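Local atomic coordinates of autoinducer 2-binding protein LsrB (Clostridium saccharobutylicum DSM 13864, PDB entry 6DSP), a protein that binds the quorum-sensing signal autoinducer-2 as a bacterial solute-binding receptor of the periplasmic binding protein type. Residues I204-G207 against E208-S212; N188-P191 against D192-S196; E308-P311 against N312-D316; S111-D114 against P115-K119. All coordinates share one frame; numbering follows the deposited sequence.

Contact 1: residues I204-G207 against E208-S212; sequences ISVG and ESILS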
ATOM      1  N   ILE A 204     -14.623   2.835 -10.124  1.00 12.16           N
ATOM      2  CA  ILE A 204     -15.001   3.415 -11.406  1.00 12.42           C
ATOM      3  C   ILE A 204     -16.054   4.490 -11.205  1.00 12.49           C
ATOM      4  O   ILE A 204     -15.962   5.585 -11.780  1.00 13.59           O
ATOM      5  CB  ILE A 204     -15.517   2.338 -12.377  1.00 13.56           C
ATOM      6  CG1 ILE A 204     -14.454   1.261 -12.570  1.00 14.03           C
ATOM      7  CG2 ILE A 204     -15.963   2.960 -13.700  1.00 15.08           C
ATOM      8  CD1 ILE A 204     -14.993  -0.002 -13.270  1.00 14.51           C
ATOM      9  N   SER A 205     -17.092   4.180 -10.421  1.00 13.50           N
ATOM     10  CA  SER A 205     -18.187   5.126 -10.219  1.00 13.97           C
ATOM     11  C   SER A 205     -17.705   6.401  -9.522  1.00 14.01           C
ATOM     12  O   SER A 205     -18.054   7.520  -9.919  1.00 14.69           O
ATOM     13  CB  SER A 205     -19.269   4.459  -9.382  1.00 15.43           C
ATOM     14  OG  SER A 205     -20.357   5.357  -9.256  1.00 17.67           O
ATOM     15  N   VAL A 206     -16.914   6.253  -8.465  1.00 13.89           N
ATOM     16  CA  VAL A 206     -16.306   7.414  -7.815  1.00 13.34           C
ATOM     17  C   VAL A 206     -15.388   8.168  -8.776  1.00 13.16           C
ATOM     18  O   VAL A 206     -15.409   9.406  -8.812  1.00 13.40           O
ATOM     19  CB  VAL A 206     -15.580   6.974  -6.528  1.00 13.15           C
ATOM     20  CG1 VAL A 206     -14.713   8.113  -5.963  1.00 13.48           C
ATOM     21  CG2 VAL A 206     -16.583   6.525  -5.503  1.00 13.53           C
ATOM     22  N   GLY A 207     -14.583   7.450  -9.576  1.00 12.10           N
ATOM     23  CA  GLY A 207     -13.751   8.136 -10.561  1.00 12.34           C
ATOM     24  C   GLY A 207     -14.570   8.986 -11.504  1.00 13.11           C
ATOM     25  O   GLY A 207     -14.169  10.104 -11.868  1.00 13.30           O
ATOM     26  N   GLU A 208     -15.742   8.478 -11.904  1.00 12.95           N
ATOM     27  CA  GLU A 208     -16.637   9.249 -12.769  1.00 13.88           C
ATOM     28  C   GLU A 208     -17.216  10.450 -12.039  1.00 14.62           C
ATOM     29  O   GLU A 208     -17.345  11.543 -12.618  1.00 15.58           O
ATOM     30  CB  GLU A 208     -17.766   8.340 -13.271  1.00 15.33           C
ATOM     31  CG  GLU A 208     -17.245   7.290 -14.217  1.00 17.61           C
ATOM     32  CD  GLU A 208     -18.245   6.230 -14.580  1.00 20.94           C
ATOM     33  OE1 GLU A 208     -19.162   5.930 -13.768  1.00 23.62           O
ATOM     34  OE2 GLU A 208     -18.076   5.673 -15.679  1.00 21.20           O
ATOM     35  N   SER A 209     -17.554  10.281 -10.755  1.00 14.34           N
ATOM     36  CA  SER A 209     -18.045  11.396  -9.945  1.00 15.10           C
ATOM     37  C   SER A 209     -17.021  12.522  -9.863  1.00 14.58           C
ATOM     38  O   SER A 209     -17.379  13.704  -9.927  1.00 15.54           O
ATOM     39  CB  SER A 209     -18.384  10.905  -8.521  1.00 17.92           C
ATOM     40  OG  SER A 209     -19.491  10.003  -8.474  1.00 22.49           O
ATOM     41  N   ILE A 210     -15.747  12.189  -9.668  1.00 13.74           N
ATOM     42  CA  ILE A 210     -14.731  13.239  -9.613  1.00 13.96           C
ATOM     43  C   ILE A 210     -14.677  14.011 -10.916  1.00 13.99           C
ATOM     44  O   ILE A 210     -14.647  15.246 -10.920  1.00 14.67           O
ATOM     45  CB  ILE A 210     -13.354  12.638  -9.289  1.00 14.17           C
ATOM     46  CG1 ILE A 210     -13.375  11.916  -7.942  1.00 13.79           C
ATOM     47  CG2 ILE A 210     -12.271  13.722  -9.364  1.00 15.15           C
ATOM     48  CD1 ILE A 210     -12.053  11.211  -7.640  1.00 14.56           C
ATOM     49  N   LEU A 211     -14.681  13.298 -12.055  1.00 14.14           N
ATOM     50  CA  LEU A 211     -14.562  13.965 -13.339  1.00 15.08           C
ATOM     51  C   LEU A 211     -15.820  14.743 -13.692  1.00 15.91           C
ATOM     52  O   LEU A 211     -15.738  15.742 -14.421  1.00 18.16           O
ATOM     53  CB  LEU A 211     -14.219  12.931 -14.402  1.00 14.51           C
ATOM     54  CG  LEU A 211     -12.816  12.313 -14.297  1.00 15.46           C
ATOM     55  CD1 LEU A 211     -12.679  11.076 -15.188  1.00 16.05           C
ATOM     56  CD2 LEU A 211     -11.763  13.377 -14.654  1.00 16.12           C
ATOM     57  N   SER A 212     -16.984  14.330 -13.187  1.00 15.98           N
ATOM     58  CA  SER A 212     -18.227  15.059 -13.437  1.00 17.52           C
ATOM     59  C   SER A 212     -18.320  16.327 -12.575  1.00 17.29           C
ATOM     60  O   SER A 212     -18.772  17.383 -13.045  1.00 18.73           O
ATOM     61  CB  SER A 212     -19.425  14.143 -13.160  1.00 21.37           C
ATOM     62  OG  SER A 212     -19.414  12.997 -14.006  1.00 25.47           O
TER
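The carboxylate of E208 has the methyl CG2 of I204 almost straight above one of its faces, 4.0 Å from OE2, while at one end OE1 comes within 3.8 Å of S205 CA. OE2 has its polar partner elsewhere, the amide ND2 of N237 on the neighbouring helix 227-237. The two side chains run side by side, one helical turn apart and pointing the same way. With CG beside its own backbone N (chi1 -68°) and the chain extended beyond, E208 lays its methylene CG 3.2 Å from I204 O. That carbonyl oxygen also takes the ordinary helix bond from E208 N.

At the next residue, S205 O accepts twice from S209. S209 N bonds to S205 O at 2.9 Å, and S209 OG adds a longer bond to the same S205 O at 3.2 Å, coming in from above the carbonyl plane, 37° out of it. S212 OG does the same at E208 O, 2.9 Å away, beside the regular bond from S212 N. On another side of helix 200-213, V206 CG1 and I210 CD1 meet loosely at 4.4 Å, facing strand 155-160.

The helix therefore carries a polar side on which the hydroxyls of S209 and S212 bond back to carbonyls of the preceding turn, and an apolar side that packs on the parallel sheet of this lobe.

Contact 2: residues N188-P191 against D192-S196; sequences NVAP and DNYYS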
ATOM      1  N   ASN A 188      -6.395  22.159  -3.931  1.00 16.14           N
ATOM      2  CA  ASN A 188      -7.066  20.889  -3.689  1.00 16.11           C
ATOM      3  C   ASN A 188      -8.562  21.153  -3.817  1.00 16.05           C
ATOM      4  O   ASN A 188      -9.155  21.849  -2.982  1.00 17.54           O
ATOM      5  CB  ASN A 188      -6.699  20.346  -2.310  1.00 16.09           C
ATOM      6  CG  ASN A 188      -7.278  18.966  -2.069  1.00 16.20           C
ATOM      7  OD1 ASN A 188      -8.330  18.624  -2.605  1.00 16.41           O
ATOM      8  ND2 ASN A 188      -6.595  18.160  -1.268  1.00 17.56           N
ATOM      9  N   VAL A 189      -9.172  20.639  -4.890  1.00 15.50           N
ATOM     10  CA  VAL A 189     -10.579  20.928  -5.162  1.00 16.39           C
ATOM     11  C   VAL A 189     -11.538  20.064  -4.355  1.00 17.02           C
ATOM     12  O   VAL A 189     -12.762  20.253  -4.454  1.00 18.44           O
ATOM     13  CB  VAL A 189     -10.901  20.889  -6.673  1.00 17.48           C
ATOM     14  CG1 VAL A 189     -10.077  21.911  -7.401  1.00 18.88           C
ATOM     15  CG2 VAL A 189     -10.640  19.502  -7.286  1.00 17.35           C
ATOM     16  N   ALA A 190     -11.041  19.098  -3.577  1.00 15.81           N
ATOM     17  CA  ALA A 190     -11.905  18.217  -2.778  1.00 15.50           C
ATOM     18  C   ALA A 190     -11.109  17.763  -1.564  1.00 15.99           C
ATOM     19  O   ALA A 190     -10.667  16.609  -1.478  1.00 15.80           O
ATOM     20  CB  ALA A 190     -12.392  17.034  -3.619  1.00 15.76           C
ATOM     21  N   PRO A 191     -10.904  18.655  -0.596  1.00 17.11           N
ATOM     22  CA  PRO A 191     -10.019  18.323   0.538  1.00 18.33           C
ATOM     23  C   PRO A 191     -10.504  17.180   1.419  1.00 17.31           C
ATOM     24  O   PRO A 191      -9.683  16.604   2.136  1.00 18.08           O
ATOM     25  CB  PRO A 191      -9.892  19.636   1.317  1.00 20.27           C
ATOM     26  CG  PRO A 191     -10.914  20.552   0.776  1.00 20.49           C
ATOM     27  CD  PRO A 191     -11.392  20.046  -0.558  1.00 18.25           C
ATOM     28  N   ASP A 192     -11.787  16.813   1.375  1.00 15.97           N
ATOM     29  CA  ASP A 192     -12.241  15.638   2.131  1.00 15.05           C
ATOM     30  C   ASP A 192     -11.658  14.343   1.569  1.00 14.07           C
ATOM     31  O   ASP A 192     -11.658  13.323   2.269  1.00 15.00           O
ATOM     32  CB  ASP A 192     -13.760  15.497   2.019  1.00 16.15           C
ATOM     33  CG  ASP A 192     -14.533  16.447   2.914  1.00 17.79           C
ATOM     34  OD1 ASP A 192     -13.930  17.153   3.749  1.00 19.60           O
ATOM     35  OD2 ASP A 192     -15.779  16.448   2.782  1.00 17.78           O
ATOM     36  N   ASN A 193     -11.143  14.368   0.343  1.00 13.49           N
ATOM     37  CA  ASN A 193     -10.713  13.209  -0.424  1.00 12.73           C
ATOM     38  C   ASN A 193     -11.915  12.414  -0.909  1.00 13.10           C
ATOM     39  O   ASN A 193     -13.000  12.480  -0.324  1.00 13.40           O
ATOM     40  CB  ASN A 193      -9.796  12.253   0.330  1.00 13.59           C
ATOM     41  CG  ASN A 193      -8.653  12.951   1.017  1.00 14.23           C
ATOM     42  OD1 ASN A 193      -7.938  13.759   0.415  1.00 15.51           O
ATOM     43  ND2 ASN A 193      -8.430  12.597   2.277  1.00 15.34           N
ATOM     44  N   TYR A 194     -11.717  11.676  -1.980  1.00 12.74           N
ATOM     45  CA  TYR A 194     -12.705  10.721  -2.450  1.00 11.89           C
ATOM     46  C   TYR A 194     -12.283   9.309  -2.064  1.00 12.11           C
ATOM     47  O   TYR A 194     -11.114   8.937  -2.196  1.00 12.60           O
ATOM     48  CB  TYR A 194     -12.874  10.831  -3.963  1.00 12.21           C
ATOM     49  CG  TYR A 194     -13.709  12.013  -4.402  1.00 12.76           C
ATOM     50  CD1 TYR A 194     -13.121  13.258  -4.691  1.00 13.09           C
ATOM     51  CD2 TYR A 194     -15.082  11.880  -4.558  1.00 13.64           C
ATOM     52  CE1 TYR A 194     -13.883  14.320  -5.130  1.00 13.49           C
ATOM     53  CE2 TYR A 194     -15.860  12.946  -5.004  1.00 13.95           C
ATOM     54  CZ  TYR A 194     -15.252  14.159  -5.277  1.00 13.94           C
ATOM     55  OH  TYR A 194     -16.007  15.211  -5.715  1.00 15.59           O
ATOM     56  N   TYR A 195     -13.263   8.514  -1.645  1.00 11.83           N
ATOM     57  CA  TYR A 195     -13.009   7.166  -1.142  1.00 12.10           C
ATOM     58  C   TYR A 195     -13.847   6.146  -1.903  1.00 12.00           C
ATOM     59  O   TYR A 195     -15.056   6.331  -2.085  1.00 13.27           O
ATOM     60  CB  TYR A 195     -13.353   7.063   0.355  1.00 11.76           C
ATOM     61  CG  TYR A 195     -12.511   7.992   1.191  1.00 12.09           C
ATOM     62  CD1 TYR A 195     -11.108   7.877   1.199  1.00 12.52           C
ATOM     63  CD2 TYR A 195     -13.112   8.948   2.021  1.00 12.71           C
ATOM     64  CE1 TYR A 195     -10.319   8.756   1.977  1.00 13.16           C
ATOM     65  CE2 TYR A 195     -12.342   9.821   2.790  1.00 13.54           C
ATOM     66  CZ  TYR A 195     -10.955   9.714   2.777  1.00 13.51           C
ATOM     67  OH  TYR A 195     -10.189  10.555   3.553  1.00 15.12           O
ATOM     68  N   SER A 196     -13.203   5.049  -2.326  1.00 11.60           N
ATOM     69  CA  SER A 196     -13.909   3.988  -3.052  1.00 11.76           C
ATOM     70  C   SER A 196     -13.807   2.618  -2.391  1.00 11.49           C
ATOM     71  O   SER A 196     -14.313   1.631  -2.956  1.00 12.52           O
ATOM     72  CB  SER A 196     -13.541   3.942  -4.537  1.00 12.33           C
ATOM     73  OG  SER A 196     -12.136   3.947  -4.719  1.00 12.31           O
TER
HETATM   74  O   HOH W   1      -8.119  15.456  -1.759  1.00 13.82           O
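A190 to N193 form a type I beta turn, closed by N193 N bonding to A190 O at 2.9 Å, with the donor arriving well above the carbonyl plane; N193 then has a positive phi (73°) as the chain leaves the turn. A190 O has a second partner in a water 2.8 Å away. The same water receives a bond from N188 ND2 and lies 2.8 Å from N193 OD1, so it ties the two asparagine amides together across the turn. N188 uses its other amide atom on the backbone: OD1 accepts from A190 N at 2.9 Å, an Asx turn set just ahead of the beta turn.

These turns interrupt strand 187-195, an outermost strand of the four-stranded parallel sheet and the last element of the beta-alpha-beta unit running from strand 155-160 through helix 166-182. From that helix, E176 accepts from N188 ND2 and Q172 donates to N193 OD1. N193 ND2 points almost straight at Y195 OH, at 3.0 Å with an angle of 177°, and the hydroxyl lies in the amide plane. Y194 bears on the turn differently: its ring carbon CE1 comes to 3.4 Å from A190 CB, which meets the ring obliquely, while its OH bonds to H214.

Contact 3: residues E308-P311 against N312-D316; sequences EVMP and NSVLD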
ATOM      1  N   GLU A 308      17.588  -4.549   8.071  1.00 21.94           N
ATOM      2  CA  GLU A 308      17.840  -3.926   9.363  1.00 22.56           C
ATOM      3  C   GLU A 308      16.506  -3.545   9.988  1.00 19.91           C
ATOM      4  O   GLU A 308      15.677  -2.902   9.337  1.00 20.18           O
ATOM      5  CB  GLU A 308      18.741  -2.690   9.221  1.00 26.36           C
ATOM      6  CG  GLU A 308      19.074  -2.075  10.571  1.00 30.33           C
ATOM      7  CD  GLU A 308      19.802  -0.762  10.457  1.00 34.40           C
ATOM      8  OE1 GLU A 308      20.217  -0.419   9.332  1.00 35.68           O
ATOM      9  OE2 GLU A 308      19.951  -0.068  11.492  1.00 35.75           O
ATOM     10  N   VAL A 309      16.300  -3.925  11.245  1.00 17.37           N
ATOM     11  CA  VAL A 309      15.071  -3.537  11.941  1.00 16.32           C
ATOM     12  C   VAL A 309      15.225  -2.111  12.455  1.00 16.27           C
ATOM     13  O   VAL A 309      16.145  -1.808  13.220  1.00 17.61           O
ATOM     14  CB  VAL A 309      14.743  -4.500  13.087  1.00 16.57           C
ATOM     15  CG1 VAL A 309      13.400  -4.138  13.745  1.00 16.71           C
ATOM     16  CG2 VAL A 309      14.710  -5.931  12.558  1.00 17.29           C
ATOM     17  N   MET A 310      14.312  -1.236  12.043  1.00 15.93           N
ATOM     18  CA  MET A 310      14.310   0.185  12.358  1.00 15.95           C
ATOM     19  C   MET A 310      13.300   0.497  13.446  1.00 14.92           C
ATOM     20  O   MET A 310      12.337  -0.252  13.646  1.00 14.91           O
ATOM     21  CB  MET A 310      13.923   1.003  11.115  1.00 19.01           C
ATOM     22  CG  MET A 310      14.638   0.558   9.856  1.00 22.96           C
ATOM     23  SD  MET A 310      16.423   0.593  10.004  1.00 27.70           S
ATOM     24  CE  MET A 310      16.637   2.346  10.213  1.00 30.13           C
ATOM     25  N   PRO A 311      13.441   1.616  14.154  1.00 15.16           N
ATOM     26  CA  PRO A 311      12.406   1.998  15.134  1.00 14.76           C
ATOM     27  C   PRO A 311      11.082   2.324  14.461  1.00 13.95           C
ATOM     28  O   PRO A 311      11.021   2.721  13.294  1.00 14.48           O
ATOM     29  CB  PRO A 311      12.992   3.248  15.806  1.00 17.18           C
ATOM     30  CG  PRO A 311      14.051   3.695  14.970  1.00 19.30           C
ATOM     31  CD  PRO A 311      14.537   2.593  14.082  1.00 17.48           C
ATOM     32  N   ASN A 312      10.011   2.187  15.243  1.00 13.73           N
ATOM     33  CA  ASN A 312       8.671   2.466  14.730  1.00 14.10           C
ATOM     34  C   ASN A 312       8.548   3.893  14.202  1.00 13.73           C
ATOM     35  O   ASN A 312       7.759   4.155  13.278  1.00 13.78           O
ATOM     36  CB  ASN A 312       7.655   2.251  15.838  1.00 14.28           C
ATOM     37  CG  ASN A 312       7.466   0.788  16.141  1.00 14.62           C
ATOM     38  OD1 ASN A 312       7.552  -0.061  15.251  1.00 15.06           O
ATOM     39  ND2 ASN A 312       7.236   0.488  17.403  1.00 15.98           N
ATOM     40  N   SER A 313       9.316   4.827  14.766  1.00 14.54           N
ATOM     41  CA  SER A 313       9.188   6.210  14.353  1.00 15.39           C
ATOM     42  C   SER A 313       9.699   6.476  12.932  1.00 15.92           C
ATOM     43  O   SER A 313       9.447   7.576  12.425  1.00 16.74           O
ATOM     44  CB  SER A 313       9.896   7.115  15.357  1.00 16.65           C
ATOM     45  OG  SER A 313      11.254   6.756  15.493  1.00 17.70           O
ATOM     46  N   VAL A 314      10.329   5.509  12.242  1.00 15.71           N
ATOM     47  CA  VAL A 314      10.595   5.733  10.816  1.00 16.15           C
ATOM     48  C   VAL A 314       9.317   5.891  10.010  1.00 15.86           C
ATOM     49  O   VAL A 314       9.340   6.486   8.924  1.00 16.81           O
ATOM     50  CB  VAL A 314      11.527   4.657  10.199  1.00 16.51           C
ATOM     51  CG1 VAL A 314      12.838   4.555  10.950  1.00 18.67           C
ATOM     52  CG2 VAL A 314      10.838   3.280  10.034  1.00 15.91           C
ATOM     53  N   LEU A 315       8.194   5.351  10.493  1.00 15.64           N
ATOM     54  CA  LEU A 315       6.922   5.507   9.795  1.00 15.88           C
ATOM     55  C   LEU A 315       6.031   6.608  10.380  1.00 16.44           C
ATOM     56  O   LEU A 315       4.980   6.907   9.791  1.00 18.39           O
ATOM     57  CB  LEU A 315       6.150   4.178   9.782  1.00 15.62           C
ATOM     58  CG  LEU A 315       6.831   2.995   9.063  1.00 15.21           C
ATOM     59  CD1 LEU A 315       5.897   1.792   9.063  1.00 15.02           C
ATOM     60  CD2 LEU A 315       7.229   3.338   7.647  1.00 15.68           C
ATOM     61  N   ASP A 316       6.394   7.192  11.510  1.00 16.54           N
ATOM     62  CA  ASP A 316       5.575   8.199  12.185  1.00 17.63           C
ATOM     63  C   ASP A 316       6.468   8.805  13.253  1.00 18.16           C
ATOM     64  O   ASP A 316       6.776   8.131  14.217  1.00 18.05           O
ATOM     65  CB  ASP A 316       4.343   7.550  12.846  1.00 19.87           C
ATOM     66  CG  ASP A 316       3.449   8.575  13.554  1.00 22.72           C
ATOM     67  OD1 ASP A 316       3.886   9.734  13.743  1.00 22.14           O
ATOM     68  OD2 ASP A 316       2.296   8.237  13.893  1.00 25.85           O
TER
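P311 O and V314 N make the one hydrogen bond between 308-311 and 312-316, 3.1 Å long and nearly straight at the hydrogen (169°). At the oxygen it is less regular: the donor stands above the carbonyl plane, 47° out of it, in keeping with the tight curl of a 3-10 turn. L315 N follows with the same spacing, bonding to N312 O at 3.1 Å, and a weak bond from D316 N to S313 O continues the pattern.

The apolar contacts centre on V314. Its CG1, set beside the backbone N (chi1 -56°), reaches back to M310 CB at 3.7 Å, with CG2 a little farther from the same atom. CG1 also comes within 4.1 Å of P311 CD, the proline ring and the valine crossing at about a right angle. Both methyls thus close over the start of the turn, CG2 passing 3.3 Å from P311 O. Of the M310 side chain, CB makes the close contact; the chain beyond it bends at chi2 and chi3.

Among the polar side chains, S313 OG passes 3.9 Å from P311 CB, a plain van der Waals contact; its hydrogen bond goes to D321. N312 turns its amide away from the proline, and ND2 bonds to S326.

The turn is where strand 305-311 of the eight-stranded mixed sheet ends. V314 packs on V328 and L330 of neighbouring strand 327-330, and L315 touches V328 as well as M121 and S123 of strand 120-123.

Contact 4: residues S111-D114 against P115-K119; sequences SDVD and PSVRK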
ATOM      1  N   SER A 111       0.130  -2.135   5.386  1.00 11.07           N
ATOM      2  CA  SER A 111      -0.555  -1.143   6.214  1.00 10.79           C
ATOM      3  C   SER A 111      -0.544  -1.599   7.668  1.00 11.08           C
ATOM      4  O   SER A 111      -1.083  -2.669   8.002  1.00 11.51           O
ATOM      5  CB  SER A 111      -1.989  -0.904   5.739  1.00 11.30           C
ATOM      6  OG  SER A 111      -2.494   0.179   6.510  1.00 12.97           O
ATOM      7  N   ASP A 112       0.073  -0.791   8.517  1.00 11.00           N
ATOM      8  CA  ASP A 112       0.421  -1.176   9.874  1.00 11.16           C
ATOM      9  C   ASP A 112      -0.781  -1.063  10.820  1.00 11.77           C
ATOM     10  O   ASP A 112      -1.868  -0.578  10.454  1.00 12.35           O
ATOM     11  CB  ASP A 112       1.547  -0.256  10.370  1.00 11.41           C
ATOM     12  CG  ASP A 112       2.483  -0.927  11.377  1.00 12.12           C
ATOM     13  OD1 ASP A 112       2.243  -2.073  11.850  1.00 11.78           O
ATOM     14  OD2 ASP A 112       3.488  -0.273  11.702  1.00 13.62           O
ATOM     15  N   VAL A 113      -0.571  -1.575  12.035  1.00 11.91           N
ATOM     16  CA  VAL A 113      -1.519  -1.412  13.135  1.00 11.85           C
ATOM     17  C   VAL A 113      -0.811  -0.684  14.279  1.00 12.32           C
ATOM     18  O   VAL A 113       0.350  -0.275  14.140  1.00 13.57           O
ATOM     19  CB  VAL A 113      -2.078  -2.776  13.608  1.00 11.94           C
ATOM     20  CG1 VAL A 113      -2.750  -3.469  12.462  1.00 13.13           C
ATOM     21  CG2 VAL A 113      -0.939  -3.639  14.171  1.00 12.95           C
ATOM     22  N   ASP A 114      -1.457  -0.562  15.445  1.00 12.34           N
ATOM     23  CA  ASP A 114      -0.797   0.027  16.598  1.00 13.24           C
ATOM     24  C   ASP A 114       0.464  -0.788  16.873  1.00 13.08           C
ATOM     25  O   ASP A 114       0.371  -2.017  17.008  1.00 13.28           O
ATOM     26  CB  ASP A 114      -1.753  -0.052  17.792  1.00 15.28           C
ATOM     27  CG  ASP A 114      -1.223   0.596  19.060  1.00 19.03           C
ATOM     28  OD1 ASP A 114      -0.011   0.671  19.231  1.00 20.74           O
ATOM     29  OD2 ASP A 114      -2.072   0.981  19.894  1.00 20.68           O
ATOM     30  N   PRO A 115       1.650  -0.171  16.932  1.00 13.59           N
ATOM     31  CA  PRO A 115       2.881  -0.970  17.072  1.00 14.06           C
ATOM     32  C   PRO A 115       2.955  -1.742  18.384  1.00 14.69           C
ATOM     33  O   PRO A 115       3.833  -2.608  18.527  1.00 15.15           O
ATOM     34  CB  PRO A 115       3.998   0.084  16.956  1.00 15.43           C
ATOM     35  CG  PRO A 115       3.339   1.172  16.095  1.00 15.94           C
ATOM     36  CD  PRO A 115       1.954   1.252  16.666  1.00 15.15           C
ATOM     37  N   SER A 116       2.091  -1.443  19.361  1.00 14.76           N
ATOM     38  CA  SER A 116       2.064  -2.197  20.610  1.00 15.81           C
ATOM     39  C   SER A 116       1.431  -3.579  20.450  1.00 15.44           C
ATOM     40  O   SER A 116       1.554  -4.414  21.371  1.00 16.73           O
ATOM     41  CB  SER A 116       1.331  -1.394  21.687  1.00 17.88           C
ATOM     42  OG  SER A 116      -0.067  -1.348  21.390  1.00 19.66           O
ATOM     43  N   VAL A 117       0.811  -3.867  19.299  1.00 13.87           N
ATOM     44  CA  VAL A 117       0.155  -5.160  19.119  1.00 13.76           C
ATOM     45  C   VAL A 117       0.724  -5.945  17.944  1.00 13.74           C
ATOM     46  O   VAL A 117       0.122  -6.927  17.508  1.00 14.73           O
ATOM     47  CB  VAL A 117      -1.382  -5.059  19.065  1.00 14.20           C
ATOM     48  CG1 VAL A 117      -1.899  -4.337  20.303  1.00 15.64           C
ATOM     49  CG2 VAL A 117      -1.876  -4.377  17.800  1.00 13.97           C
ATOM     50  N   ARG A 118       1.892  -5.563  17.434  1.00 13.80           N
ATOM     51  CA  ARG A 118       2.600  -6.408  16.477  1.00 13.29           C
ATOM     52  C   ARG A 118       4.101  -6.264  16.717  1.00 13.33           C
ATOM     53  O   ARG A 118       4.567  -5.278  17.303  1.00 14.70           O
ATOM     54  CB  ARG A 118       2.242  -6.024  15.030  1.00 13.46           C
ATOM     55  CG  ARG A 118       2.491  -4.497  14.641  1.00 14.89           C
ATOM     56  CD  ARG A 118       3.898  -4.310  14.216  1.00 15.46           C
ATOM     57  NE  ARG A 118       4.122  -2.931  13.745  1.00 14.55           N
ATOM     58  CZ  ARG A 118       5.146  -2.196  14.170  1.00 13.53           C
ATOM     59  NH1 ARG A 118       6.012  -2.681  15.069  1.00 15.52           N
ATOM     60  NH2 ARG A 118       5.322  -1.006  13.649  1.00 13.93           N
ATOM     61  N   LYS A 119       4.865  -7.243  16.237  1.00 13.17           N
ATOM     62  CA  LYS A 119       6.308  -7.270  16.456  1.00 13.56           C
ATOM     63  C   LYS A 119       7.064  -6.502  15.377  1.00 14.35           C
ATOM     64  O   LYS A 119       7.731  -5.519  15.671  1.00 17.57           O
ATOM     65  CB  LYS A 119       6.835  -8.710  16.636  1.00 14.72           C
ATOM     66  CG  LYS A 119       6.124  -9.503  17.761  1.00 17.37           C
ATOM     67  CD  LYS A 119       5.818  -8.636  18.979  1.00 20.74           C
ATOM     68  CE  LYS A 119       7.056  -8.178  19.709  1.00 22.18           C
ATOM     69  NZ  LYS A 119       6.741  -7.258  20.909  1.00 23.63           N
TER
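D112 OD1 is gripped from several sides: R118 NE donates to it at 2.8 Å, the backbone N of V113 adds a weak bond, and T108 OG1 of strand 105-109 is a further partner. The companion oxygen, OD2, takes R118 NH2, also at 2.8 Å. This is a side-on, bidentate salt bridge. Each oxygen uses its syn lone pair, both nitrogens donate nearly straight, and the carboxylate and guanidinium planes are only 4° apart. P115 CB lies over one face of the guanidinium, 3.6 Å above its plane and offset toward the rim.

To get there R118 starts with CG wedged between its backbone N and carbonyl carbon (chi1 56°) and bends at chi2. V113 slides past it in the opposite direction, CG2 touching R118 CG at 3.6 Å. The same methyl meets V117 CG2 at 3.8 Å, the two valines crossing at about a right angle.

D114 shapes the turn between. Its O accepts from V117 N at 3.0 Å, and its OD1 accepts from S116 N at 3.0 Å, an Asx turn in which the donor stands above the carboxylate plane. OD2 forms a salt bridge with K93 of helix 89-101.

Since D112 and R118 are both buried, the paired bonds probably offset much of the cost of burying two charges, and they fix the rotation of both groups. The pairing would be expected to favour the ionised carboxylate, and it links the two ends of the loop segment 112-118, between strands 105-109 and 120-123.

Contacts 1 and 2 lie in one lobe and contacts 3 and 4 in the other, the two-lobed plan of periplasmic binding proteins, which hold their ligand between the lobes. Within the first lobe, Y194 of contact 2 packs under the helix of contact 1, its CD1 3.5 Å from I210 CG1. In the second, contacts 3 and 4 meet where R118 NH2 lies 2.9 Å from N312 OD1, a probable hydrogen bond. Across the lobes, contacts 2 and 4 stay about 12 Å apart at their nearest atoms. The bound autoinducer-2 is about 11 Å from the D112 side chain and about 14 Å from that of N193; pocket residue D110 immediately precedes contact 4.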